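Local coordinates for protein endo-1,4-beta-xylanase 1 (Hypocrea jecorina, PDB 1XYN) that hydrolyses the internal beta-1,4-xylosidic linkages of xylan in the plant cell wall, releasing xylooligosaccharides and xylose, at residues Tyr66-Asn71 and Glu112-Gly117; Glu75-Glu80 and Phe121-Ser126; Asp98-Thr103 and Arg128-Thr133. One frame throughout, in Å; residues are numbered along the deposited sequence.

Contact 1. Residues Tyr66-Asn71 and Glu112-Gly117; sequences YGWSTN and EPSIQG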
loop_
_atom_site.group_PDB
_atom_site.type_symbol
_atom_site.label_atom_id
_atom_site.label_comp_id
_atom_site.label_asym_id
_atom_site.label_seq_id
_atom_site.Cartn_x
_atom_site.Cartn_y
_atom_site.Cartn_z
ATOM N N TYR A 66 8.142 -12.442 -10.301
ATOM C CA TYR A 66 7.186 -12.020 -9.282
ATOM C C TYR A 66 5.914 -12.857 -9.378
ATOM O O TYR A 66 5.501 -13.246 -10.472
ATOM C CB TYR A 66 6.869 -10.524 -9.495
ATOM C CG TYR A 66 5.718 -9.973 -8.680
ATOM C CD1 TYR A 66 5.881 -9.632 -7.341
ATOM C CD2 TYR A 66 4.463 -9.766 -9.260
ATOM C CE1 TYR A 66 4.827 -9.096 -6.604
ATOM C CE2 TYR A 66 3.419 -9.241 -8.539
ATOM C CZ TYR A 66 3.603 -8.903 -7.208
ATOM O OH TYR A 66 2.560 -8.360 -6.493
ATOM N N GLY A 67 5.280 -13.114 -8.240
ATOM C CA GLY A 67 4.065 -13.900 -8.257
ATOM C C GLY A 67 3.285 -13.911 -6.957
ATOM O O GLY A 67 3.648 -13.251 -5.976
ATOM N N TRP A 68 2.197 -14.670 -6.971
ATOM C CA TRP A 68 1.299 -14.813 -5.834
ATOM C C TRP A 68 0.949 -16.276 -5.583
ATOM O O TRP A 68 1.170 -17.147 -6.423
ATOM C CB TRP A 68 0.009 -14.022 -6.065
ATOM C CG TRP A 68 0.195 -12.556 -5.938
ATOM C CD1 TRP A 68 0.711 -11.720 -6.876
ATOM C CD2 TRP A 68 -0.064 -11.751 -4.775
ATOM N NE1 TRP A 68 0.802 -10.443 -6.373
ATOM C CE2 TRP A 68 0.332 -10.431 -5.086
ATOM C CE3 TRP A 68 -0.590 -12.015 -3.500
ATOM C CZ2 TRP A 68 0.223 -9.377 -4.172
ATOM C CZ3 TRP A 68 -0.700 -10.967 -2.592
ATOM C CH2 TRP A 68 -0.295 -9.665 -2.934
ATOM N N SER A 69 0.357 -16.521 -4.426
ATOM C CA SER A 69 -0.047 -17.853 -4.011
ATOM C C SER A 69 -1.272 -17.660 -3.128
ATOM O O SER A 69 -1.438 -16.604 -2.521
ATOM C CB SER A 69 1.097 -18.501 -3.225
ATOM O OG SER A 69 0.702 -19.704 -2.605
ATOM N N THR A 70 -2.168 -18.643 -3.117
ATOM C CA THR A 70 -3.363 -18.555 -2.290
ATOM C C THR A 70 -3.465 -19.721 -1.320
ATOM O O THR A 70 -2.979 -20.819 -1.599
ATOM C CB THR A 70 -4.666 -18.448 -3.124
ATOM O OG1 THR A 70 -4.678 -19.448 -4.142
ATOM C CG2 THR A 70 -4.771 -17.081 -3.771
ATOM N N ASN A 71 -4.035 -19.434 -0.150
ATOM C CA ASN A 71 -4.232 -20.405 0.928
ATOM C C ASN A 71 -2.963 -21.190 1.277
ATOM O O ASN A 71 -2.884 -22.395 1.034
ATOM C CB ASN A 71 -5.376 -21.356 0.571
ATOM C CG ASN A 71 -5.969 -22.029 1.785
ATOM O OD1 ASN A 71 -6.436 -21.367 2.718
ATOM N ND2 ASN A 71 -5.964 -23.352 1.779
ATOM N N GLU A 112 -2.422 -4.435 2.930
ATOM C CA GLU A 112 -1.866 -4.042 1.647
ATOM C C GLU A 112 -2.687 -4.642 0.513
ATOM O O GLU A 112 -3.308 -5.689 0.665
ATOM C CB GLU A 112 -0.419 -4.515 1.538
ATOM C CG GLU A 112 0.492 -3.960 2.623
ATOM C CD GLU A 112 0.598 -2.448 2.606
ATOM O OE1 GLU A 112 0.629 -1.865 1.497
ATOM O OE2 GLU A 112 0.662 -1.844 3.700
ATOM N N PRO A 113 -2.715 -3.972 -0.641
ATOM C CA PRO A 113 -3.480 -4.493 -1.773
ATOM C C PRO A 113 -2.957 -5.841 -2.255
ATOM O O PRO A 113 -1.745 -6.065 -2.326
ATOM C CB PRO A 113 -3.317 -3.396 -2.825
ATOM C CG PRO A 113 -2.005 -2.773 -2.477
ATOM C CD PRO A 113 -2.090 -2.683 -0.982
ATOM N N SER A 114 -3.886 -6.739 -2.570
ATOM C CA SER A 114 -3.533 -8.067 -3.051
ATOM C C SER A 114 -4.560 -8.569 -4.044
ATOM O O SER A 114 -5.553 -7.894 -4.320
ATOM C CB SER A 114 -3.436 -9.055 -1.883
ATOM O OG SER A 114 -4.716 -9.392 -1.389
ATOM N N ILE A 115 -4.319 -9.772 -4.560
ATOM C CA ILE A 115 -5.208 -10.413 -5.516
ATOM C C ILE A 115 -6.521 -10.812 -4.843
ATOM O O ILE A 115 -7.471 -11.219 -5.512
ATOM C CB ILE A 115 -4.551 -11.669 -6.142
ATOM C CG1 ILE A 115 -4.106 -12.640 -5.045
ATOM C CG2 ILE A 115 -3.364 -11.267 -7.001
ATOM C CD1 ILE A 115 -3.550 -13.941 -5.566
ATOM N N GLN A 116 -6.556 -10.689 -3.517
ATOM C CA GLN A 116 -7.734 -11.019 -2.713
ATOM C C GLN A 116 -8.347 -9.758 -2.106
ATOM O O GLN A 116 -9.239 -9.832 -1.248
ATOM C CB GLN A 116 -7.345 -11.973 -1.580
ATOM C CG GLN A 116 -6.636 -13.235 -2.041
ATOM C CD GLN A 116 -6.688 -14.350 -1.004
ATOM O OE1 GLN A 116 -7.440 -14.280 -0.026
ATOM N NE2 GLN A 116 -5.897 -15.391 -1.223
ATOM N N GLY A 117 -7.905 -8.609 -2.606
ATOM C CA GLY A 117 -8.363 -7.332 -2.091
ATOM C C GLY A 117 -7.289 -6.868 -1.124
ATOM O O GLY A 117 -6.200 -7.442 -1.099
HETATM O O HOH W 1 -6.118 -17.681 0.398
#
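Trp68 carries this contact, its indole packed against Ile115 and Ser114 of the 112-117 loop. At the root of the side chain, CB of Trp68 meets CD1 of Ile115 at 3.6 Å. The pyrrole part of the indole comes next, and CG2 of Ile115 sits over its face, 4.0 Å from the centroid of the five-membered ring and 10° off the normal, a clear CH-pi contact. Both branches of Ile115 are used at once: with chi1 at 55°, CG1 goes between the backbone N and the carbonyl carbon, which lets it run back past Trp68 CE3 while CG2 stays over the pyrrole. Farther out, the benzo rim at CZ3 and CH2 receives CB of Ser114, 3.4 Å from CH2, in an oblique approach. From the five-membered ring itself, NE1 of Trp68 gives a bent hydrogen bond to OH of Tyr66 (2.7 Å, N-H...O 133°), tilted out of the indole plane, and that hydroxyl also bonds Glu75, the predicted nucleophile. Toward the strand end the contact thins: Thr70 CG2 touches Ile115 CD1 and lies 3.3 Å from Gln116 NE2, and one water, accepting from both, links Gln116 NE2 to the backbone N of Asn71. No direct hydrogen bond joins the two segments. The loop holds its own shape through a type I turn from Ser114 to Gly117, and Ser114 OG accepts from Gln116 N at 3.1 Å in an ST turn. Leu73 packs against the same loop residues. The Pro-Ser-Ile sequence leading into a tight turn is the thumb tip of family 11 xylanases, resting here on a tryptophan of the palm beside the substrate cleft, where Tyr66 and Pro113 probably bind xylan.

Contact 2. Residues Glu75-Glu80 and Phe121-Ser126; sequences EYYIME and FNQYIS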
loop_
_atom_site.group_PDB
_atom_site.type_symbol
_atom_site.label_atom_id
_atom_site.label_comp_id
_atom_site.label_asym_id
_atom_site.label_seq_id
_atom_site.Cartn_x
_atom_site.Cartn_y
_atom_site.Cartn_z
ATOM N N GLU A 75 3.013 -13.306 -1.471
ATOM C CA GLU A 75 3.570 -12.540 -2.577
ATOM C C GLU A 75 5.060 -12.864 -2.573
ATOM O O GLU A 75 5.740 -12.660 -1.574
ATOM C CB GLU A 75 3.360 -11.049 -2.345
ATOM C CG GLU A 75 4.028 -10.138 -3.362
ATOM C CD GLU A 75 3.740 -8.672 -3.095
ATOM O OE1 GLU A 75 3.882 -8.240 -1.935
ATOM O OE2 GLU A 75 3.355 -7.953 -4.042
ATOM N N TYR A 76 5.581 -13.366 -3.680
ATOM C CA TYR A 76 6.980 -13.702 -3.705
ATOM C C TYR A 76 7.764 -13.010 -4.804
ATOM O O TYR A 76 7.208 -12.602 -5.817
ATOM C CB TYR A 76 7.155 -15.228 -3.757
ATOM C CG TYR A 76 6.649 -15.913 -5.009
ATOM C CD1 TYR A 76 7.438 -15.955 -6.160
ATOM C CD2 TYR A 76 5.386 -16.519 -5.049
ATOM C CE1 TYR A 76 6.988 -16.575 -7.323
ATOM C CE2 TYR A 76 4.925 -17.145 -6.214
ATOM C CZ TYR A 76 5.738 -17.164 -7.346
ATOM O OH TYR A 76 5.323 -17.761 -8.515
ATOM N N TYR A 77 9.063 -12.860 -4.571
ATOM C CA TYR A 77 9.969 -12.225 -5.517
ATOM C C TYR A 77 11.241 -13.040 -5.573
ATOM O O TYR A 77 11.662 -13.626 -4.579
ATOM C CB TYR A 77 10.404 -10.821 -5.060
ATOM C CG TYR A 77 9.347 -9.742 -4.970
ATOM C CD1 TYR A 77 8.312 -9.834 -4.045
ATOM C CD2 TYR A 77 9.435 -8.584 -5.753
ATOM C CE1 TYR A 77 7.398 -8.815 -3.889
ATOM C CE2 TYR A 77 8.520 -7.549 -5.608
ATOM C CZ TYR A 77 7.501 -7.675 -4.666
ATOM O OH TYR A 77 6.579 -6.672 -4.477
ATOM N N ILE A 78 11.859 -13.045 -6.745
ATOM C CA ILE A 78 13.128 -13.710 -6.966
ATOM C C ILE A 78 13.849 -12.649 -7.773
ATOM O O ILE A 78 13.779 -12.626 -9.007
ATOM C CB ILE A 78 12.995 -15.021 -7.768
ATOM C CG1 ILE A 78 12.212 -16.055 -6.949
ATOM C CG2 ILE A 78 14.388 -15.572 -8.093
ATOM C CD1 ILE A 78 11.772 -17.269 -7.732
ATOM N N MET A 79 14.423 -11.694 -7.043
ATOM C CA MET A 79 15.135 -10.571 -7.631
ATOM C C MET A 79 16.447 -10.948 -8.266
ATOM O O MET A 79 17.325 -11.480 -7.603
ATOM C CB MET A 79 15.366 -9.492 -6.577
ATOM C CG MET A 79 14.136 -8.694 -6.248
ATOM S SD MET A 79 14.394 -7.619 -4.838
ATOM C CE MET A 79 12.879 -7.945 -3.942
ATOM N N GLU A 80 16.560 -10.672 -9.558
ATOM C CA GLU A 80 17.769 -10.957 -10.309
ATOM C C GLU A 80 18.601 -9.703 -10.368
ATOM O O GLU A 80 19.811 -9.735 -10.617
ATOM C CB GLU A 80 17.418 -11.430 -11.722
ATOM C CG GLU A 80 16.587 -12.706 -11.735
ATOM C CD GLU A 80 17.341 -13.887 -11.154
ATOM O OE1 GLU A 80 18.410 -14.222 -11.694
ATOM O OE2 GLU A 80 16.865 -14.485 -10.166
ATOM N N PHE A 121 -0.501 -10.249 4.513
ATOM C CA PHE A 121 0.100 -11.483 4.034
ATOM C C PHE A 121 1.616 -11.394 4.126
ATOM O O PHE A 121 2.166 -10.318 4.328
ATOM C CB PHE A 121 -0.306 -11.675 2.573
ATOM C CG PHE A 121 -0.069 -10.451 1.719
ATOM C CD1 PHE A 121 -1.044 -9.465 1.610
ATOM C CD2 PHE A 121 1.151 -10.260 1.070
ATOM C CE1 PHE A 121 -0.809 -8.310 0.880
ATOM C CE2 PHE A 121 1.397 -9.105 0.332
ATOM C CZ PHE A 121 0.418 -8.128 0.237
ATOM N N ASN A 122 2.291 -12.514 3.927
ATOM C CA ASN A 122 3.746 -12.536 3.995
ATOM C C ASN A 122 4.381 -12.462 2.606
ATOM O O ASN A 122 3.718 -12.670 1.592
ATOM C CB ASN A 122 4.208 -13.804 4.719
ATOM C CG ASN A 122 3.705 -13.871 6.152
ATOM O OD1 ASN A 122 4.214 -13.180 7.031
ATOM N ND2 ASN A 122 2.674 -14.678 6.384
ATOM N N GLN A 123 5.670 -12.150 2.570
ATOM C CA GLN A 123 6.416 -12.068 1.324
ATOM C C GLN A 123 7.624 -12.984 1.447
ATOM O O GLN A 123 8.295 -12.986 2.478
ATOM C CB GLN A 123 6.942 -10.648 1.085
ATOM C CG GLN A 123 5.907 -9.553 0.941
ATOM C CD GLN A 123 6.556 -8.211 0.619
ATOM O OE1 GLN A 123 7.127 -7.566 1.493
ATOM N NE2 GLN A 123 6.496 -7.806 -0.645
ATOM N N TYR A 124 7.892 -13.775 0.412
ATOM C CA TYR A 124 9.062 -14.648 0.407
ATOM C C TYR A 124 9.950 -14.075 -0.686
ATOM O O TYR A 124 9.621 -14.141 -1.866
ATOM C CB TYR A 124 8.687 -16.090 0.077
ATOM C CG TYR A 124 7.675 -16.714 1.010
ATOM C CD1 TYR A 124 7.417 -16.172 2.273
ATOM C CD2 TYR A 124 6.960 -17.843 0.623
ATOM C CE1 TYR A 124 6.471 -16.741 3.120
ATOM C CE2 TYR A 124 6.015 -18.412 1.458
ATOM C CZ TYR A 124 5.774 -17.862 2.699
ATOM O OH TYR A 124 4.829 -18.445 3.509
ATOM N N ILE A 125 11.074 -13.491 -0.295
ATOM C CA ILE A 125 11.959 -12.877 -1.266
ATOM C C ILE A 125 13.320 -13.543 -1.360
ATOM O O ILE A 125 13.913 -13.902 -0.352
ATOM C CB ILE A 125 12.159 -11.369 -0.937
ATOM C CG1 ILE A 125 10.807 -10.666 -0.778
ATOM C CG2 ILE A 125 13.005 -10.688 -2.011
ATOM C CD1 ILE A 125 10.904 -9.245 -0.244
ATOM N N SER A 126 13.803 -13.696 -2.587
ATOM C CA SER A 126 15.116 -14.272 -2.852
ATOM C C SER A 126 15.867 -13.191 -3.622
ATOM O O SER A 126 15.538 -12.919 -4.765
ATOM C CB SER A 126 15.000 -15.531 -3.728
ATOM O OG SER A 126 14.455 -16.649 -3.036
#
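Glu75 opens the pairing with Asn122, its N reaching O of Asn122 at 3.2 Å and almost straight (171°), and its O accepts from N of Tyr124. Its side chain is extended, CG being trans to the backbone N (chi1 174°), and this carries the carboxylate alongside Gln123, pointing the same way. OE1 takes a weak bond from Gln123 NE2 (2.9 Å), the carboxylate and amide planes being 41° apart, and also lies in the plane of the Phe121 ring at its edge, 3.5 Å from CE2. Tyr66 OH bonds OE2 of this predicted nucleophile, while Asn107 holds Gln123 OE1 and so helps set the amide. Tyr76 turns to the other face, CB beside CB of Tyr124; the two hydroxyls go elsewhere, to Gln159 and His152. Tyr77, which like Gln123 probably binds substrate, returns to the Glu75 face: its N donates to O of Tyr124 at 3.0 Å, its O accepts from N of Ser126 at 2.9 Å, and its ring passes obliquely by Gln123, CE1 3.5 Å from NE2, before the hydroxyl reaches Glu164. Ile78 lies beside Ser126 on the Tyr76 face; Ser126 OG bonds Trp146 and His142. Met79 finishes the pairing with a weak bond from its N to O of Ser126, and its CE presses on Ile125 CG2 at 3.4 Å, tighter than usual. Strands 74-79 and 119-128 are the one parallel pair in an otherwise antiparallel sheet, with strand 60-70 flanking 74-79, strand 100-109 flanking 119-128, and helix 139-148 packed on the Ile78 face.

Contact 3. Residues Asp98-Thr103 and Arg128-Thr133; sequences DGATYT and RNSPRT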
loop_
_atom_site.group_PDB
_atom_site.type_symbol
_atom_site.label_atom_id
_atom_site.label_comp_id
_atom_site.label_asym_id
_atom_site.label_seq_id
_atom_site.Cartn_x
_atom_site.Cartn_y
_atom_site.Cartn_z
ATOM N N ASP A 98 21.365 -21.087 -10.065
ATOM C CA ASP A 98 21.659 -20.466 -11.344
ATOM C C ASP A 98 22.847 -19.516 -11.445
ATOM O O ASP A 98 22.734 -18.431 -12.016
ATOM C CB ASP A 98 20.388 -19.793 -11.854
ATOM C CG ASP A 98 19.190 -20.713 -11.785
ATOM O OD1 ASP A 98 19.133 -21.678 -12.574
ATOM O OD2 ASP A 98 18.323 -20.495 -10.917
ATOM N N GLY A 99 23.995 -19.936 -10.919
ATOM C CA GLY A 99 25.192 -19.112 -11.001
ATOM C C GLY A 99 25.486 -18.162 -9.849
ATOM O O GLY A 99 26.500 -17.463 -9.877
ATOM N N ALA A 100 24.628 -18.128 -8.835
ATOM C CA ALA A 100 24.870 -17.242 -7.704
ATOM C C ALA A 100 24.072 -17.626 -6.468
ATOM O O ALA A 100 23.196 -18.489 -6.521
ATOM C CB ALA A 100 24.560 -15.808 -8.087
ATOM N N THR A 101 24.393 -16.976 -5.351
ATOM C CA THR A 101 23.706 -17.222 -4.090
ATOM C C THR A 101 22.650 -16.130 -3.906
ATOM O O THR A 101 22.823 -14.999 -4.369
ATOM C CB THR A 101 24.677 -17.164 -2.880
ATOM O OG1 THR A 101 25.907 -17.821 -3.204
ATOM C CG2 THR A 101 24.058 -17.858 -1.681
ATOM N N TYR A 102 21.571 -16.475 -3.214
ATOM C CA TYR A 102 20.474 -15.551 -2.953
ATOM C C TYR A 102 20.228 -15.460 -1.459
ATOM O O TYR A 102 20.242 -16.476 -0.772
ATOM C CB TYR A 102 19.173 -16.058 -3.595
ATOM C CG TYR A 102 19.154 -16.066 -5.103
ATOM C CD1 TYR A 102 19.968 -16.939 -5.830
ATOM C CD2 TYR A 102 18.315 -15.202 -5.806
ATOM C CE1 TYR A 102 19.949 -16.951 -7.227
ATOM C CE2 TYR A 102 18.286 -15.204 -7.200
ATOM C CZ TYR A 102 19.105 -16.078 -7.902
ATOM O OH TYR A 102 19.087 -16.064 -9.274
ATOM N N THR A 103 20.013 -14.254 -0.947
ATOM C CA THR A 103 19.703 -14.119 0.468
ATOM C C THR A 103 18.175 -14.141 0.556
ATOM O O THR A 103 17.480 -13.417 -0.159
ATOM C CB THR A 103 20.293 -12.833 1.100
ATOM O OG1 THR A 103 19.669 -11.679 0.534
ATOM C CG2 THR A 103 21.787 -12.759 0.846
ATOM N N ARG A 128 19.198 -12.039 -5.427
ATOM C CA ARG A 128 20.458 -12.491 -6.006
ATOM C C ARG A 128 21.633 -11.629 -5.566
ATOM O O ARG A 128 21.594 -10.403 -5.686
ATOM C CB ARG A 128 20.353 -12.502 -7.526
ATOM C CG ARG A 128 21.547 -13.098 -8.209
ATOM C CD ARG A 128 21.348 -13.127 -9.703
ATOM N NE ARG A 128 22.437 -13.832 -10.375
ATOM C CZ ARG A 128 22.404 -15.115 -10.729
ATOM N NH1 ARG A 128 21.330 -15.856 -10.482
ATOM N NH2 ARG A 128 23.453 -15.657 -11.333
ATOM N N ASN A 129 22.692 -12.273 -5.080
ATOM C CA ASN A 129 23.875 -11.554 -4.605
ATOM C C ASN A 129 24.716 -10.987 -5.739
ATOM O O ASN A 129 25.503 -10.066 -5.536
ATOM C CB ASN A 129 24.724 -12.439 -3.674
ATOM C CG ASN A 129 23.988 -12.817 -2.379
ATOM O OD1 ASN A 129 23.082 -12.116 -1.939
ATOM N ND2 ASN A 129 24.380 -13.931 -1.777
ATOM N N SER A 130 24.552 -11.544 -6.932
ATOM C CA SER A 130 25.274 -11.053 -8.106
ATOM C C SER A 130 24.233 -10.700 -9.166
ATOM O O SER A 130 23.881 -11.540 -9.999
ATOM C CB SER A 130 26.234 -12.116 -8.637
ATOM O OG SER A 130 27.210 -12.439 -7.667
ATOM N N PRO A 131 23.742 -9.439 -9.163
ATOM C CA PRO A 131 22.732 -8.933 -10.097
ATOM C C PRO A 131 23.042 -9.171 -11.570
ATOM O O PRO A 131 24.194 -9.040 -12.003
ATOM C CB PRO A 131 22.699 -7.436 -9.784
ATOM C CG PRO A 131 23.101 -7.369 -8.360
ATOM C CD PRO A 131 24.246 -8.341 -8.322
ATOM N N ARG A 132 21.998 -9.522 -12.320
ATOM C CA ARG A 132 22.090 -9.769 -13.758
ATOM C C ARG A 132 20.793 -9.330 -14.430
ATOM O O ARG A 132 19.775 -9.114 -13.770
ATOM C CB ARG A 132 22.371 -11.255 -14.073
ATOM C CG ARG A 132 21.342 -12.221 -13.506
ATOM C CD ARG A 132 21.567 -13.678 -13.932
ATOM N NE ARG A 132 20.501 -14.515 -13.386
ATOM C CZ ARG A 132 20.362 -15.823 -13.580
ATOM N NH1 ARG A 132 21.227 -16.491 -14.328
ATOM N NH2 ARG A 132 19.363 -16.471 -12.998
ATOM N N THR A 133 20.851 -9.182 -15.749
ATOM C CA THR A 133 19.703 -8.775 -16.539
ATOM C C THR A 133 19.357 -9.818 -17.601
ATOM O O THR A 133 18.451 -9.607 -18.408
ATOM C CB THR A 133 19.964 -7.422 -17.230
ATOM O OG1 THR A 133 21.244 -7.451 -17.879
ATOM C CG2 THR A 133 19.936 -6.296 -16.216
HETATM O O HOH W 2 26.523 -14.374 -5.432
#
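Tyr102 and Arg128 form an antiparallel, non-hydrogen-bonded pair where strand 100-109 of the jelly roll begins and strand 119-128 ends. CB of Arg128 lies over a face of the Tyr102 ring, 3.4 Å from CE2. From there the arginine extends with CG opposite the backbone N (chi1 -174°), and its guanidinium ends up 85° from the plane of the ring it has passed, with NH1 on OH of Tyr102 at 2.6 Å. The rest of the guanidinium rim is engaged too. NH2 gives O of Asp98 a good bond (2.9 Å, 160°), NH1 adds a weak one to the same oxygen, and NE reaches O of Ser130 at 2.7 Å, within its own loop. These acceptors lie close to the guanidinium plane, fixing its rotation. Above and below, the group is sandwiched: Ala100 CB sits 3.3 Å over one face of Arg128, and Arg132 NE lies 3.2 Å over the other. Replacing Arg128 with a leucine would probably leave the Asp98 and Ser130 carbonyls without their donor and free the 128-133 loop to shift from the Asp98 turn. Behind this first shell stands Glu80, which forms a salt bridge with Arg132 NE and a hydrogen bond with Tyr102 OH; its charge probably eases the closeness of the two arginines. Asp98 OD1 is held by Thr138. Past the pair, Asn129 lays its side chain across Thr101 and Thr103, and its backbone N points nearly down the carbonyl of Thr101, N to O 2.8 Å.

In the fold
Along the chain the six segments alternate, the first halves of contacts 1, 2 and 3 coming before the second halves in the same order. All three contacts reach the same curved sheet of the jelly roll. Contact 2 sits near the middle, its centre 12 Å from that of contact 1 and 14 Å from that of contact 3, whereas contacts 1 and 3 are 25 Å apart and do not touch. Neighbouring strands 60-70 and 74-79 join contact 1 to contact 2; Glu80 joins contact 2 to contact 3. The contacts thus follow the sheet from the strand under the thumb, past the predicted nucleophile, to the far end, where the side chain of Arg132 lies about 8 Å from the bound calcium.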